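Local coordinates for protein cDNA FLJ56608, highly similar to Homo sapiens chloride channel, calcium activated, family member 1 (CLCA1), mRNA (Homo sapiens, PDB 6PYO) that probably regulates calcium-activated chloride conductance and goblet-cell mucus secretion, represented here by its calcium-binding von Willebrand factor type A domain, at residues Arg7-Val12 with Gly106-Leu111; Ser44-Val49 with Ile62-Gly67; Ala132-Val137 with Glu148-Met153. All blocks are in the same frame, centred on the assembly; numbering follows the deposited sequence.

Contact 1. Residues Arg7-Val12 with Gly106-Leu111; sequences RIVCLV and GSEIVL
R7 holds E108 by the NE and NH2 edge of its guanidinium, each nitrogen bonded to a different carboxylate oxygen. R7 NE reaches E108 OE2 at 2.5 Å, from above the carboxylate plane. R7 NH2 meets E108 OE1 at 2.8 Å, on the syn side but tilted out of that plane. Both oxygens lie near the guanidinium plane; the two flat groups are 29° apart. The R7 chain is extended, with CG anti to the backbone N (chi1 -178°), which brings the guanidinium edge to the glutamate. A water accepts from I8 N and lies within bonding distance of G106 O and E108 OE2.

The backbones are neighbouring parallel strands in the central sheet of the Rossmann-like von Willebrand factor A fold. E108 N donates to I8 O at 2.8 Å, and V12 N to V110 O. V9 CG1 touches V110 CG2 at 3.8 Å, on the sheet face with E108. On the opposite face, V12 CG2 meets I109 CG2 at 3.8 Å.

Further out, E41 takes R7 NH1 in a second salt bridge. H135 NE2 bonds E108 OE1. F35 of helix 24-39 packs on V9, A94 of helix 87-99 on C10 and V12.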
ATOM      1  N   ARG A   7      -2.938 -11.533  10.165  1.00 32.00           N
ATOM      2  CA  ARG A   7      -3.020 -10.246   9.509  1.00 32.30           C
ATOM      3  C   ARG A   7      -2.883 -10.422   8.008  1.00 36.45           C
ATOM      4  O   ARG A   7      -2.077 -11.212   7.550  1.00 32.55           O
ATOM      5  CB  ARG A   7      -1.884  -9.353  10.023  1.00 37.92           C
ATOM      6  CG  ARG A   7      -1.873  -7.930   9.444  1.00 38.44           C
ATOM      7  CD  ARG A   7      -0.727  -7.143  10.060  1.00 38.15           C
ATOM      8  NE  ARG A   7      -1.003  -5.723  10.120  1.00 33.81           N
ATOM      9  CZ  ARG A   7      -0.136  -4.833  10.569  1.00 38.01           C
ATOM     10  NH1 ARG A   7       1.065  -5.235  10.948  1.00 38.01           N
ATOM     11  NH2 ARG A   7      -0.436  -3.555  10.604  1.00 40.24           N
ATOM     12  N   ILE A   8      -3.651  -9.645   7.251  1.00 32.26           N
ATOM     13  CA  ILE A   8      -3.520  -9.535   5.808  1.00 36.44           C
ATOM     14  C   ILE A   8      -3.144  -8.098   5.499  1.00 34.90           C
ATOM     15  O   ILE A   8      -3.857  -7.185   5.894  1.00 32.86           O
ATOM     16  CB  ILE A   8      -4.825  -9.892   5.063  1.00 34.99           C
ATOM     17  CG1 ILE A   8      -5.234 -11.332   5.365  1.00 34.20           C
ATOM     18  CG2 ILE A   8      -4.610  -9.559   3.567  1.00 35.85           C
ATOM     19  CD1 ILE A   8      -6.673 -11.609   5.009  1.00 36.34           C
ATOM     20  N   VAL A   9      -2.061  -7.893   4.768  1.00 31.66           N
ATOM     21  CA  VAL A   9      -1.554  -6.555   4.501  1.00 34.16           C
ATOM     22  C   VAL A   9      -1.067  -6.522   3.073  1.00 36.30           C
ATOM     23  O   VAL A   9      -0.400  -7.452   2.631  1.00 37.15           O
ATOM     24  CB  VAL A   9      -0.388  -6.158   5.447  1.00 36.28           C
ATOM     25  CG1 VAL A   9      -0.102  -4.655   5.360  1.00 34.66           C
ATOM     26  CG2 VAL A   9      -0.699  -6.491   6.840  1.00 42.73           C
ATOM     27  N   CYS A  10      -1.413  -5.461   2.358  1.00 31.23           N
ATOM     28  CA  CYS A  10      -0.900  -5.213   1.030  1.00 35.32           C
ATOM     29  C   CYS A  10      -0.232  -3.852   1.035  1.00 31.09           C
ATOM     30  O   CYS A  10      -0.874  -2.848   1.344  1.00 36.60           O
ATOM     31  CB  CYS A  10      -1.999  -5.275  -0.043  1.00 34.04           C
ATOM     32  SG  CYS A  10      -1.202  -5.501  -1.682  1.00 38.23           S
ATOM     33  N   LEU A  11       1.061  -3.837   0.770  1.00 35.11           N
ATOM     34  CA  LEU A  11       1.749  -2.598   0.476  1.00 36.66           C
ATOM     35  C   LEU A  11       1.299  -2.106  -0.891  1.00 35.67           C
ATOM     36  O   LEU A  11       1.298  -2.865  -1.875  1.00 36.47           O
ATOM     37  CB  LEU A  11       3.261  -2.813   0.480  1.00 39.28           C
ATOM     38  CG  LEU A  11       4.011  -2.681   1.771  1.00 40.25           C
ATOM     39  CD1 LEU A  11       3.225  -3.505   2.813  1.00 53.24           C
ATOM     40  CD2 LEU A  11       5.445  -3.132   1.670  1.00 39.46           C
ATOM     41  N   VAL A  12       0.914  -0.844  -0.955  1.00 33.43           N
ATOM     42  CA  VAL A  12       0.547  -0.184  -2.198  1.00 40.50           C
ATOM     43  C   VAL A  12       1.458   1.028  -2.328  1.00 35.27           C
ATOM     44  O   VAL A  12       1.401   1.962  -1.512  1.00 35.81           O
ATOM     45  CB  VAL A  12      -0.935   0.191  -2.230  1.00 35.82           C
ATOM     46  CG1 VAL A  12      -1.268   0.846  -3.552  1.00 36.50           C
ATOM     47  CG2 VAL A  12      -1.765  -1.076  -2.056  1.00 30.63           C
ATOM     48  N   GLY A 106     -11.433  -6.243   7.082  1.00 37.20           N
ATOM     49  CA  GLY A 106     -10.424  -6.420   8.098  1.00 34.00           C
ATOM     50  C   GLY A 106      -9.012  -6.638   7.597  1.00 34.59           C
ATOM     51  O   GLY A 106      -8.103  -6.763   8.421  1.00 37.54           O
ATOM     52  N   SER A 107      -8.793  -6.698   6.284  1.00 38.68           N
ATOM     53  CA  SER A 107      -7.451  -6.620   5.728  1.00 36.41           C
ATOM     54  C   SER A 107      -6.956  -5.174   5.751  1.00 35.57           C
ATOM     55  O   SER A 107      -7.728  -4.228   5.902  1.00 38.06           O
ATOM     56  CB  SER A 107      -7.421  -7.187   4.303  1.00 35.77           C
ATOM     57  OG  SER A 107      -8.027  -6.297   3.384  1.00 41.47           O
ATOM     58  N   GLU A 108      -5.641  -5.018   5.658  1.00 35.35           N
ATOM     59  CA  GLU A 108      -4.991  -3.725   5.689  1.00 33.64           C
ATOM     60  C   GLU A 108      -4.256  -3.416   4.376  1.00 29.32           C
ATOM     61  O   GLU A 108      -3.638  -4.298   3.769  1.00 35.59           O
ATOM     62  CB  GLU A 108      -4.018  -3.681   6.843  1.00 29.67           C
ATOM     63  CG  GLU A 108      -4.694  -3.811   8.255  1.00 36.88           C
ATOM     64  CD  GLU A 108      -3.682  -4.023   9.352  1.00 32.52           C
ATOM     65  OE1 GLU A 108      -3.049  -3.029   9.788  1.00 35.26           O
ATOM     66  OE2 GLU A 108      -3.466  -5.202   9.756  1.00 36.61           O
ATOM     67  N   ILE A 109      -4.334  -2.154   3.955  1.00 36.12           N
ATOM     68  CA  ILE A 109      -3.490  -1.571   2.910  1.00 32.65           C
ATOM     69  C   ILE A 109      -2.558  -0.553   3.576  1.00 37.60           C
ATOM     70  O   ILE A 109      -2.987   0.234   4.430  1.00 36.07           O
ATOM     71  CB  ILE A 109      -4.346  -0.915   1.820  1.00 41.02           C
ATOM     72  CG1 ILE A 109      -4.867  -1.955   0.821  1.00 43.85           C
ATOM     73  CG2 ILE A 109      -3.531   0.140   1.115  1.00 34.68           C
ATOM     74  CD1 ILE A 109      -5.673  -3.034   1.419  1.00 43.44           C
ATOM     75  N   VAL A 110      -1.272  -0.628   3.266  1.00 28.66           N
ATOM     76  CA  VAL A 110      -0.314   0.410   3.636  1.00 27.95           C
ATOM     77  C   VAL A 110      -0.049   1.184   2.339  1.00 38.20           C
ATOM     78  O   VAL A 110       0.646   0.689   1.439  1.00 32.04           O
ATOM     79  CB  VAL A 110       0.970  -0.162   4.249  1.00 27.57           C
ATOM     80  CG1 VAL A 110       1.946   0.959   4.589  1.00 33.97           C
ATOM     81  CG2 VAL A 110       0.631  -0.968   5.553  1.00 33.45           C
ATOM     82  N   LEU A 111      -0.606   2.384   2.245  1.00 31.65           N
ATOM     83  CA  LEU A 111      -0.526   3.240   1.059  1.00 33.12           C
ATOM     84  C   LEU A 111       0.582   4.263   1.256  1.00 34.79           C
ATOM     85  O   LEU A 111       0.449   5.190   2.070  1.00 36.92           O
ATOM     86  CB  LEU A 111      -1.861   3.935   0.812  1.00 32.50           C
ATOM     87  CG  LEU A 111      -1.953   4.854  -0.417  1.00 32.70           C
ATOM     88  CD1 LEU A 111      -1.437   4.124  -1.660  1.00 34.67           C
ATOM     89  CD2 LEU A 111      -3.399   5.284  -0.585  1.00 32.43           C
TER
HETATM   90  O   HOH W   1      -5.271  -7.540   8.815  1.00 36.10           O

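Contact 2. Residues Ser44-Val49 with Ile62-Gly67; sequences SWVGMV and IQINSG
Q63 lies flat on the indole of W45, and this is the tight part of the contact. Q63 CB sits 3.7 Å from the centroid of the six-membered ring, only 4° off its normal, a CH-pi contact. The rest of the chain follows the ring: CG is anti to the backbone N (chi1 -155°), the side chain is extended, and the amide stacks with its plane 16° from that of the ring. Q63 CD comes within 3.7 Å of W45 CZ2. The amide is fixed at both ends. Q63 NE2 bonds G43 O, while N65 ND2 reaches Q63 OE1 at 3.1 Å from above the carbonyl plane.

The backbones pair antiparallel. V46 and I62 form a hydrogen-bonded pair, with V46 N to I62 O at 2.7 Å and I62 N to V46 O at 2.8 Å. I64 N adds a bond to S44 O. The buried side chains V46 and I64 touch on the face away from W45, CG2 to CG1 at 3.8 Å.

On the same face as V46, I62 is more loosely held: it is partly exposed, and its CG1 lies 3.7 Å from V46 O. N65 is exposed as the chain turns off the strand.

The contact joins the two strands of the hairpin 45-51 and 55-63, the latter an outermost strand of the sheet. S66 N-caps helix 67-74, whose L73 covers V46 and I64. Strand 8-14 flanks strand 45-51 on its other edge.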
ATOM      1  N   SER A  44       1.881 -13.237   9.340  1.00 30.68           N
ATOM      2  CA  SER A  44       1.094 -12.359   8.493  1.00 36.45           C
ATOM      3  C   SER A  44       1.216 -12.730   7.015  1.00 39.34           C
ATOM      4  O   SER A  44       2.290 -13.126   6.541  1.00 33.18           O
ATOM      5  CB  SER A  44       1.573 -10.936   8.651  1.00 35.28           C
ATOM      6  OG  SER A  44       1.440 -10.538   9.983  1.00 32.88           O
ATOM      7  N   TRP A  45       0.096 -12.538   6.276  1.00 33.81           N
ATOM      8  CA  TRP A  45       0.061 -12.596   4.836  1.00 34.99           C
ATOM      9  C   TRP A  45       0.313 -11.198   4.301  1.00 36.84           C
ATOM     10  O   TRP A  45      -0.323 -10.239   4.742  1.00 35.50           O
ATOM     11  CB  TRP A  45      -1.304 -13.144   4.361  1.00 36.39           C
ATOM     12  CG  TRP A  45      -1.460 -14.583   4.752  1.00 33.57           C
ATOM     13  CD1 TRP A  45      -2.027 -15.083   5.905  1.00 31.21           C
ATOM     14  CD2 TRP A  45      -1.002 -15.712   4.006  1.00 32.43           C
ATOM     15  NE1 TRP A  45      -1.967 -16.465   5.890  1.00 35.80           N
ATOM     16  CE2 TRP A  45      -1.330 -16.871   4.742  1.00 30.75           C
ATOM     17  CE3 TRP A  45      -0.356 -15.853   2.776  1.00 34.26           C
ATOM     18  CZ2 TRP A  45      -1.027 -18.154   4.275  1.00 35.77           C
ATOM     19  CZ3 TRP A  45      -0.054 -17.117   2.326  1.00 39.23           C
ATOM     20  CH2 TRP A  45      -0.382 -18.247   3.078  1.00 36.33           C
ATOM     21  N   VAL A  46       1.191 -11.086   3.310  1.00 30.42           N
ATOM     22  CA  VAL A  46       1.690  -9.784   2.888  1.00 31.53           C
ATOM     23  C   VAL A  46       1.861  -9.801   1.387  1.00 34.87           C
ATOM     24  O   VAL A  46       2.549 -10.677   0.845  1.00 33.84           O
ATOM     25  CB  VAL A  46       3.029  -9.413   3.574  1.00 31.11           C
ATOM     26  CG1 VAL A  46       3.556  -8.105   2.956  1.00 31.95           C
ATOM     27  CG2 VAL A  46       2.822  -9.270   5.059  1.00 36.98           C
ATOM     28  N   GLY A  47       1.266  -8.811   0.718  1.00 35.37           N
ATOM     29  CA  GLY A  47       1.416  -8.645  -0.709  1.00 34.12           C
ATOM     30  C   GLY A  47       1.972  -7.266  -1.002  1.00 30.84           C
ATOM     31  O   GLY A  47       2.105  -6.426  -0.114  1.00 32.12           O
ATOM     32  N   MET A  48       2.293  -7.034  -2.275  1.00 35.86           N
ATOM     33  CA  MET A  48       2.937  -5.784  -2.632  1.00 33.50           C
ATOM     34  C   MET A  48       2.556  -5.405  -4.049  1.00 33.54           C
ATOM     35  O   MET A  48       2.771  -6.175  -5.007  1.00 35.74           O
ATOM     36  CB  MET A  48       4.461  -5.862  -2.473  1.00 37.28           C
ATOM     37  CG  MET A  48       5.180  -4.646  -3.075  1.00 44.88           C
ATOM     38  SD  MET A  48       6.988  -4.624  -2.823  1.00 51.59           S
ATOM     39  CE  MET A  48       7.161  -5.738  -1.426  1.00 35.79           C
ATOM     40  N   VAL A  49       2.019  -4.198  -4.160  1.00 33.79           N
ATOM     41  CA  VAL A  49       1.609  -3.586  -5.416  1.00 38.15           C
ATOM     42  C   VAL A  49       2.343  -2.263  -5.553  1.00 32.32           C
ATOM     43  O   VAL A  49       2.356  -1.474  -4.612  1.00 34.21           O
ATOM     44  CB  VAL A  49       0.086  -3.367  -5.450  1.00 30.78           C
ATOM     45  CG1 VAL A  49      -0.331  -2.504  -6.625  1.00 41.22           C
ATOM     46  CG2 VAL A  49      -0.612  -4.715  -5.445  1.00 37.41           C
ATOM     47  N   ILE A  62       2.169 -13.448   0.318  1.00 34.10           N
ATOM     48  CA  ILE A  62       3.008 -14.484   0.888  1.00 38.09           C
ATOM     49  C   ILE A  62       3.067 -14.297   2.404  1.00 37.00           C
ATOM     50  O   ILE A  62       2.870 -13.197   2.932  1.00 31.33           O
ATOM     51  CB  ILE A  62       4.416 -14.506   0.262  1.00 46.43           C
ATOM     52  CG1 ILE A  62       5.211 -13.265   0.640  1.00 42.80           C
ATOM     53  CG2 ILE A  62       4.355 -14.584  -1.254  1.00 44.35           C
ATOM     54  CD1 ILE A  62       6.685 -13.615   0.958  1.00 57.05           C
ATOM     55  N   GLN A  63       3.280 -15.402   3.101  1.00 33.69           N
ATOM     56  CA  GLN A  63       3.256 -15.408   4.537  1.00 30.53           C
ATOM     57  C   GLN A  63       4.668 -15.133   5.077  1.00 31.68           C
ATOM     58  O   GLN A  63       5.667 -15.591   4.512  1.00 32.12           O
ATOM     59  CB  GLN A  63       2.726 -16.745   5.042  1.00 29.12           C
ATOM     60  CG  GLN A  63       2.117 -16.652   6.433  1.00 35.48           C
ATOM     61  CD  GLN A  63       1.605 -17.962   6.854  1.00 35.67           C
ATOM     62  OE1 GLN A  63       1.995 -18.981   6.290  1.00 40.28           O
ATOM     63  NE2 GLN A  63       0.699 -17.976   7.828  1.00 34.12           N
ATOM     64  N   ILE A  64       4.747 -14.326   6.131  1.00 32.83           N
ATOM     65  CA  ILE A  64       6.027 -13.997   6.763  1.00 28.65           C
ATOM     66  C   ILE A  64       6.278 -15.056   7.831  1.00 32.01           C
ATOM     67  O   ILE A  64       5.632 -15.039   8.878  1.00 31.19           O
ATOM     68  CB  ILE A  64       6.011 -12.602   7.387  1.00 33.38           C
ATOM     69  CG1 ILE A  64       5.645 -11.531   6.356  1.00 33.14           C
ATOM     70  CG2 ILE A  64       7.411 -12.313   8.038  1.00 35.70           C
ATOM     71  CD1 ILE A  64       6.427 -11.614   5.124  1.00 35.20           C
ATOM     72  N   ASN A  65       7.203 -15.981   7.563  1.00 28.37           N
ATOM     73  CA  ASN A  65       7.596 -16.992   8.533  1.00 34.31           C
ATOM     74  C   ASN A  65       9.094 -17.054   8.742  1.00 30.25           C
ATOM     75  O   ASN A  65       9.547 -17.750   9.650  1.00 34.95           O
ATOM     76  CB  ASN A  65       7.105 -18.365   8.097  1.00 35.52           C
ATOM     77  CG  ASN A  65       5.618 -18.466   8.155  1.00 37.12           C
ATOM     78  OD1 ASN A  65       5.005 -18.371   9.233  1.00 42.75           O
ATOM     79  ND2 ASN A  65       5.013 -18.665   6.998  1.00 36.11           N
ATOM     80  N   SER A  66       9.865 -16.349   7.924  1.00 37.14           N
ATOM     81  CA  SER A  66      11.307 -16.447   7.851  1.00 36.68           C
ATOM     82  C   SER A  66      11.815 -15.089   7.399  1.00 31.49           C
ATOM     83  O   SER A  66      11.098 -14.329   6.740  1.00 29.28           O
ATOM     84  CB  SER A  66      11.751 -17.549   6.854  1.00 37.65           C
ATOM     85  OG  SER A  66      11.725 -17.053   5.532  1.00 34.39           O
ATOM     86  N   GLY A  67      13.067 -14.809   7.735  1.00 33.68           N
ATOM     87  CA  GLY A  67      13.699 -13.591   7.274  1.00 34.38           C
ATOM     88  C   GLY A  67      13.890 -13.545   5.775  1.00 34.60           C
ATOM     89  O   GLY A  67      13.942 -12.461   5.184  1.00 38.97           O
TER

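Contact 3. Residues Ala132-Val137 with Glu148-Met153; sequences AIIHTV and EELSKM
The peptide group joining I134 to H135 turns its oxygen end to S151. I134 O lies 3.1 Å from S151 OG and 3.4 Å from S151 CA, the latter a CA-H...O contact. The H135 imidazole belongs to the other side of the strand, as H135 sets out from the strand away from the helix. Both of its edge nitrogens are held from elsewhere: NE2 by E108 OE1 and ND1 by the backbone N of L157.

S151 OG hydrogen-bonds T136 OG1 at 2.7 Å. Either hydroxyl could be the donor, and a bond from S151 OG to I134 O is possible but depends on that choice. T136 OG1 stands between its backbone N and carbonyl carbon (chi1 59°), which turns it to the serine. The methyl T136 CG2 also lies beside S151 OG, at 3.2 Å. These two buried hydroxyls thus find a partner in each other.

Strand 133-138, helix 145-152 and strand 158-159 make up a beta-alpha-beta unit at one end of the central sheet of the A domain. The strand and helix segments run at 145° to each other, with axes 7.1 Å apart at their closest.

Next to the hydroxyls the packing is apolar. I134 CD1 meets L150 CD2 at 4.1 Å, the two side chains lying aslant. V127 of helix 124-130 packs on I134, and L91 of helix 87-99 packs on L150. T154 OG1 ties the two segments from outside: it accepts from I134 N and has L150 O and S151 O as acceptors for its one proton. On the far side of the helix, K152 forms a long salt bridge to E148 and also bonds Q158 of the last strand.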
ATOM      1  N   ALA A 132     -11.657  -3.025   3.940  1.00 38.60           N
ATOM      2  CA  ALA A 132     -10.239  -2.905   4.210  1.00 35.46           C
ATOM      3  C   ALA A 132      -9.973  -1.670   5.060  1.00 36.65           C
ATOM      4  O   ALA A 132     -10.769  -0.735   5.119  1.00 40.31           O
ATOM      5  CB  ALA A 132      -9.433  -2.836   2.906  1.00 38.79           C
ATOM      6  N   ILE A 133      -8.841  -1.707   5.744  1.00 38.10           N
ATOM      7  CA  ILE A 133      -8.320  -0.620   6.569  1.00 37.45           C
ATOM      8  C   ILE A 133      -7.193  -0.006   5.773  1.00 42.73           C
ATOM      9  O   ILE A 133      -6.210  -0.694   5.488  1.00 38.58           O
ATOM     10  CB  ILE A 133      -7.780  -1.164   7.902  1.00 36.65           C
ATOM     11  CG1 ILE A 133      -8.874  -1.863   8.710  1.00 36.06           C
ATOM     12  CG2 ILE A 133      -7.126  -0.110   8.774  1.00 31.65           C
ATOM     13  CD1 ILE A 133      -8.309  -3.075   9.554  1.00 32.65           C
ATOM     14  N   ILE A 134      -7.307   1.262   5.394  1.00 36.31           N
ATOM     15  CA  ILE A 134      -6.260   1.904   4.614  1.00 32.58           C
ATOM     16  C   ILE A 134      -5.429   2.814   5.524  1.00 34.83           C
ATOM     17  O   ILE A 134      -5.905   3.850   5.996  1.00 41.50           O
ATOM     18  CB  ILE A 134      -6.840   2.679   3.425  1.00 39.64           C
ATOM     19  CG1 ILE A 134      -7.661   1.759   2.518  1.00 45.43           C
ATOM     20  CG2 ILE A 134      -5.723   3.248   2.595  1.00 32.88           C
ATOM     21  CD1 ILE A 134      -8.701   2.473   1.697  1.00 68.10           C
ATOM     22  N   HIS A 135      -4.181   2.421   5.775  1.00 33.13           N
ATOM     23  CA  HIS A 135      -3.168   3.278   6.377  1.00 28.24           C
ATOM     24  C   HIS A 135      -2.507   4.070   5.257  1.00 40.79           C
ATOM     25  O   HIS A 135      -2.169   3.505   4.210  1.00 39.68           O
ATOM     26  CB  HIS A 135      -2.122   2.439   7.100  1.00 28.88           C
ATOM     27  CG  HIS A 135      -2.701   1.413   8.026  1.00 36.76           C
ATOM     28  ND1 HIS A 135      -3.384   1.751   9.178  1.00 35.38           N
ATOM     29  CD2 HIS A 135      -2.649   0.059   8.007  1.00 33.80           C
ATOM     30  CE1 HIS A 135      -3.756   0.649   9.809  1.00 38.26           C
ATOM     31  NE2 HIS A 135      -3.363  -0.392   9.093  1.00 36.64           N
ATOM     32  N   THR A 136      -2.335   5.367   5.465  1.00 35.11           N
ATOM     33  CA  THR A 136      -1.707   6.246   4.485  1.00 39.49           C
ATOM     34  C   THR A 136      -0.473   6.881   5.108  1.00 43.97           C
ATOM     35  O   THR A 136      -0.502   7.311   6.265  1.00 42.00           O
ATOM     36  CB  THR A 136      -2.694   7.318   3.980  1.00 39.69           C
ATOM     37  OG1 THR A 136      -3.168   8.121   5.074  1.00 46.60           O
ATOM     38  CG2 THR A 136      -3.886   6.677   3.306  1.00 36.64           C
ATOM     39  N   VAL A 137       0.621   6.871   4.362  1.00 37.25           N
ATOM     40  CA  VAL A 137       1.826   7.616   4.677  1.00 35.32           C
ATOM     41  C   VAL A 137       2.013   8.619   3.538  1.00 50.67           C
ATOM     42  O   VAL A 137       2.256   8.235   2.376  1.00 44.04           O
ATOM     43  CB  VAL A 137       3.051   6.717   4.846  1.00 46.98           C
ATOM     44  CG1 VAL A 137       4.203   7.521   5.445  1.00 48.74           C
ATOM     45  CG2 VAL A 137       2.738   5.535   5.757  1.00 48.22           C
ATOM     46  N   GLU A 148      -6.078  11.521   3.188  1.00 53.18           N
ATOM     47  CA  GLU A 148      -6.600  11.505   4.552  1.00 48.94           C
ATOM     48  C   GLU A 148      -7.966  10.844   4.586  1.00 50.19           C
ATOM     49  O   GLU A 148      -8.224   9.976   5.422  1.00 47.44           O
ATOM     50  CB  GLU A 148      -6.683  12.927   5.124  1.00 63.06           C
ATOM     51  CG  GLU A 148      -7.500  13.031   6.437  1.00 91.17           C
ATOM     52  CD  GLU A 148      -7.644  14.468   6.982  1.00 83.00           C
ATOM     53  OE1 GLU A 148      -6.721  14.943   7.694  1.00 84.23           O
ATOM     54  OE2 GLU A 148      -8.685  15.118   6.705  1.00 84.69           O
ATOM     55  N   GLU A 149      -8.865  11.243   3.690  1.00 46.35           N
ATOM     56  CA  GLU A 149     -10.205  10.670   3.776  1.00 50.74           C
ATOM     57  C   GLU A 149     -10.203   9.163   3.547  1.00 51.95           C
ATOM     58  O   GLU A 149     -11.054   8.455   4.098  1.00 49.26           O
ATOM     59  CB  GLU A 149     -11.160  11.361   2.801  1.00 53.01           C
ATOM     60  CG  GLU A 149     -11.505  12.824   3.208  1.00 67.66           C
ATOM     61  CD  GLU A 149     -12.090  12.962   4.616  1.00 93.64           C
ATOM     62  OE1 GLU A 149     -13.065  12.246   4.934  1.00 85.58           O
ATOM     63  OE2 GLU A 149     -11.568  13.788   5.406  1.00 93.87           O
ATOM     64  N   LEU A 150      -9.276   8.646   2.734  1.00 45.88           N
ATOM     65  CA  LEU A 150      -9.141   7.199   2.623  1.00 46.46           C
ATOM     66  C   LEU A 150      -8.925   6.575   3.994  1.00 44.41           C
ATOM     67  O   LEU A 150      -9.555   5.570   4.342  1.00 37.00           O
ATOM     68  CB  LEU A 150      -7.972   6.826   1.709  1.00 45.44           C
ATOM     69  CG  LEU A 150      -8.186   6.943   0.211  1.00 45.61           C
ATOM     70  CD1 LEU A 150      -6.878   6.626  -0.528  1.00 45.90           C
ATOM     71  CD2 LEU A 150      -9.289   6.022  -0.271  1.00 47.55           C
ATOM     72  N   SER A 151      -7.994   7.146   4.771  1.00 34.23           N
ATOM     73  CA  SER A 151      -7.780   6.641   6.123  1.00 44.07           C
ATOM     74  C   SER A 151      -9.014   6.833   7.020  1.00 49.18           C
ATOM     75  O   SER A 151      -9.479   5.892   7.689  1.00 41.81           O
ATOM     76  CB  SER A 151      -6.575   7.333   6.759  1.00 52.97           C
ATOM     77  OG  SER A 151      -5.379   6.910   6.152  1.00 50.42           O
ATOM     78  N   LYS A 152      -9.535   8.056   7.081  1.00 45.13           N
ATOM     79  CA  LYS A 152     -10.622   8.347   8.009  1.00 49.13           C
ATOM     80  C   LYS A 152     -11.817   7.431   7.790  1.00 43.13           C
ATOM     81  O   LYS A 152     -12.443   6.980   8.756  1.00 52.10           O
ATOM     82  CB  LYS A 152     -11.040   9.811   7.883  1.00 53.79           C
ATOM     83  CG  LYS A 152     -10.082  10.746   8.584  1.00 58.46           C
ATOM     84  CD  LYS A 152     -10.620  12.167   8.668  1.00 74.79           C
ATOM     85  CE  LYS A 152     -10.156  12.837   9.970  1.00 90.20           C
ATOM     86  NZ  LYS A 152      -8.696  12.631  10.229  1.00 96.22           N
ATOM     87  N   MET A 153     -12.137   7.117   6.547  1.00 43.78           N
ATOM     88  CA  MET A 153     -13.355   6.354   6.296  1.00 44.90           C
ATOM     89  C   MET A 153     -13.174   4.851   6.454  1.00 45.39           C
ATOM     90  O   MET A 153     -14.146   4.099   6.278  1.00 44.61           O
ATOM     91  CB  MET A 153     -13.865   6.624   4.893  1.00 43.36           C
ATOM     92  CG  MET A 153     -12.939   6.052   3.815  1.00 56.97           C
ATOM     93  SD  MET A 153     -13.081   6.823   2.188  1.00 60.94           S
ATOM     94  CE  MET A 153     -14.421   5.902   1.499  1.00 50.13           C
TER

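Overall arrangement
All three contacts belong to one mixed sheet. Contacts 1 and 2 have centres 11 Å apart and share the edge between strands 8-14 and 45-51, where L11 O and V49 N are 2.7 Å apart. The centres of contacts 1 and 3 are also 11 Å apart. These two meet between strands 108-113 and 133-138, where L111 N lies 2.7 Å from H135 O. Contacts 2 and 3 do not touch; their centres are 21 Å apart. Past the C-terminal end of strand 8-14, S16 and S18 bind calcium together with T85, at the metal-ion-dependent adhesion site (MIDAS) position of A domains. A separate calcium ion lies about 8 Å from the R7 side chain, at the opposite end.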